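Local atomic coordinates of alkaline phosphatase D (Bacillus subtilis, PDB entry 2YEQ), a protein that hydrolyses phosphate esters, acting as a secreted phosphodiesterase and alkaline phosphatase with iron and calcium in its active site. Residues D418-T423 and Q434-Y439. Sequence-based numbering, arbitrary orientation.
With EDO (1,2-ethanediol), chain N.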
loop_
_atom_site.group_PDB
_atom_site.type_symbol
_atom_site.label_atom_id
_atom_site.label_comp_id
_atom_site.label_asym_id
_atom_site.label_seq_id
_atom_site.Cartn_x
_atom_site.Cartn_y
_atom_site.Cartn_z
ATOM N N ASP A 418 6.444 15.967 14.765
ATOM C CA ASP A 418 5.138 15.682 15.344
ATOM C C ASP A 418 4.034 16.495 14.657
ATOM O O ASP A 418 2.909 16.030 14.496
ATOM C CB ASP A 418 5.135 15.933 16.867
ATOM C CG ASP A 418 4.038 15.184 17.563
ATOM O OD1 ASP A 418 4.175 13.944 17.772
ATOM O OD2 ASP A 418 3.006 15.818 17.857
ATOM N N LYS A 419 4.386 17.695 14.235
ATOM C CA LYS A 419 3.442 18.682 13.731
ATOM C C LYS A 419 4.138 19.513 12.656
ATOM O O LYS A 419 5.354 19.672 12.710
ATOM C CB LYS A 419 3.061 19.601 14.907
ATOM C CG LYS A 419 1.890 20.536 14.705
ATOM C CD LYS A 419 1.494 21.165 16.070
ATOM C CE LYS A 419 0.673 22.434 15.912
ATOM N NZ LYS A 419 -0.277 22.592 17.050
ATOM N N ARG A 420 3.356 20.077 11.736
ATOM C CA ARG A 420 3.846 20.929 10.631
ATOM C C ARG A 420 3.316 22.366 10.773
ATOM O O ARG A 420 2.493 22.645 11.624
ATOM C CB ARG A 420 3.295 20.400 9.304
ATOM C CG ARG A 420 3.833 19.113 8.857
ATOM C CD ARG A 420 3.870 19.054 7.357
ATOM N NE ARG A 420 2.696 18.444 6.734
ATOM C CZ ARG A 420 2.724 17.279 6.058
ATOM N NH1 ARG A 420 3.850 16.545 5.943
ATOM N NH2 ARG A 420 1.613 16.835 5.496
ATOM N N ALA A 421 3.766 23.253 9.891
ATOM C CA ALA A 421 3.337 24.654 9.883
ATOM C C ALA A 421 1.843 24.844 9.579
ATOM O O ALA A 421 1.250 25.793 10.046
ATOM C CB ALA A 421 4.181 25.436 8.895
ATOM N N ASP A 422 1.225 23.936 8.831
ATOM C CA ASP A 422 -0.162 24.114 8.409
ATOM C C ASP A 422 -1.130 23.225 9.183
ATOM O O ASP A 422 -2.333 23.239 8.941
ATOM C CB ASP A 422 -0.304 23.868 6.890
ATOM C CG ASP A 422 0.112 22.463 6.468
ATOM O OD1 ASP A 422 0.642 21.698 7.304
ATOM O OD2 ASP A 422 -0.098 22.114 5.289
ATOM N N THR A 423 -0.620 22.456 10.138
ATOM C CA THR A 423 -1.472 21.526 10.877
ATOM C C THR A 423 -2.665 22.173 11.574
ATOM O O THR A 423 -3.805 21.708 11.426
ATOM C CB THR A 423 -0.657 20.732 11.919
ATOM O OG1 THR A 423 0.412 20.052 11.262
ATOM C CG2 THR A 423 -1.546 19.716 12.639
ATOM N N GLN A 434 -9.488 14.273 13.133
ATOM C CA GLN A 434 -9.242 14.083 14.562
ATOM C C GLN A 434 -7.769 13.947 14.920
ATOM O O GLN A 434 -7.429 13.951 16.105
ATOM C CB GLN A 434 -9.964 12.815 15.021
ATOM C CG GLN A 434 -11.456 12.823 14.769
ATOM C CD GLN A 434 -12.112 14.007 15.454
ATOM O OE1 GLN A 434 -11.932 14.195 16.656
ATOM N NE2 GLN A 434 -12.815 14.844 14.682
ATOM N N PHE A 435 -6.890 13.821 13.921
ATOM C CA PHE A 435 -5.493 13.483 14.194
ATOM C C PHE A 435 -4.561 13.876 13.048
ATOM O O PHE A 435 -4.929 13.711 11.907
ATOM C CB PHE A 435 -5.400 11.976 14.421
ATOM C CG PHE A 435 -3.998 11.474 14.741
ATOM C CD1 PHE A 435 -3.317 11.923 15.855
ATOM C CD2 PHE A 435 -3.398 10.514 13.944
ATOM C CE1 PHE A 435 -2.060 11.442 16.163
ATOM C CE2 PHE A 435 -2.111 10.023 14.242
ATOM C CZ PHE A 435 -1.449 10.482 15.332
ATOM N N PHE A 436 -3.394 14.423 13.384
ATOM C CA PHE A 436 -2.288 14.567 12.456
ATOM C C PHE A 436 -0.995 14.198 13.172
ATOM O O PHE A 436 -0.801 14.584 14.323
ATOM C CB PHE A 436 -2.128 16.004 11.916
ATOM C CG PHE A 436 -0.921 16.170 11.033
ATOM C CD1 PHE A 436 -0.972 15.748 9.715
ATOM C CD2 PHE A 436 0.269 16.670 11.533
ATOM C CE1 PHE A 436 0.128 15.830 8.882
ATOM C CE2 PHE A 436 1.398 16.763 10.720
ATOM C CZ PHE A 436 1.324 16.348 9.373
ATOM N N ASN A 437 -0.108 13.488 12.470
ATOM C CA ASN A 437 1.266 13.257 12.884
ATOM C C ASN A 437 2.189 13.095 11.665
ATOM O O ASN A 437 1.753 12.591 10.637
ATOM C CB ASN A 437 1.330 11.997 13.747
ATOM C CG ASN A 437 2.669 11.812 14.391
ATOM O OD1 ASN A 437 3.077 12.579 15.296
ATOM N ND2 ASN A 437 3.379 10.819 13.939
ATOM N N ASP A 438 3.452 13.500 11.771
ATOM C CA ASP A 438 4.362 13.451 10.593
ATOM C C ASP A 438 5.678 12.701 10.843
ATOM O O ASP A 438 6.709 13.091 10.336
ATOM C CB ASP A 438 4.651 14.869 10.096
ATOM C CG ASP A 438 5.284 14.902 8.719
ATOM O OD1 ASP A 438 5.076 13.948 7.934
ATOM O OD2 ASP A 438 6.013 15.884 8.462
ATOM N N TYR A 439 5.615 11.623 11.626
ATOM C CA TYR A 439 6.732 10.687 11.777
ATOM C C TYR A 439 6.471 9.465 10.909
ATOM O O TYR A 439 5.334 9.107 10.664
ATOM C CB TYR A 439 6.861 10.223 13.228
ATOM C CG TYR A 439 7.267 11.312 14.214
ATOM C CD1 TYR A 439 8.380 12.078 14.002
ATOM C CD2 TYR A 439 6.522 11.533 15.382
ATOM C CE1 TYR A 439 8.748 13.058 14.900
ATOM C CE2 TYR A 439 6.879 12.505 16.284
ATOM C CZ TYR A 439 7.986 13.250 16.042
ATOM O OH TYR A 439 8.353 14.224 16.934
HETATM C C1 EDO N . 8.108 14.624 19.662
HETATM O O1 EDO N . 9.172 14.847 20.607
HETATM C C2 EDO N . 6.704 14.808 20.232
HETATM O O2 EDO N . 5.876 13.695 19.883
#
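The ring of F436, where R420 and T423 meet it, illustrates how a loop can be fastened to an edge strand without backbone bonding between them. CZ of F436 lies over one face of the R420 guanidinium, 3.6 Å from NE, the planes inclined by 52°. T423 reaches the same ring with OG1, 3.4 Å from CD2, while its CG2 touches CB of F436; OG1 also accepts a hydrogen bond from R420 N (3.0 Å). Bends at chi2 and chi3 (-148° and -94°) fold the arginine chain against the phenylalanine and bring NH1 to 3.4 Å from D438 OD2, a salt bridge in a network that includes a long bridge from NE to D422 and, through NH2, E503; D438 OD1 also pairs with R440. A methionine in place of R420 would probably cost D438 one of its two charged partners and E503 its salt bridge here. The solvent-facing side is at D418: partly exposed, it sets OD1 3.4 Å from CE2 of Y439, and OD1 takes a hydrogen bond from O2 of 1,2-ethanediol (2.7 Å), probably from the crystallisation solution, besides pairing with R472. The arrangement joins the loop before helix 423-429 to outermost strand 433-437 of a mixed sheet in the calcineurin-like, metal-dependent phosphatase fold.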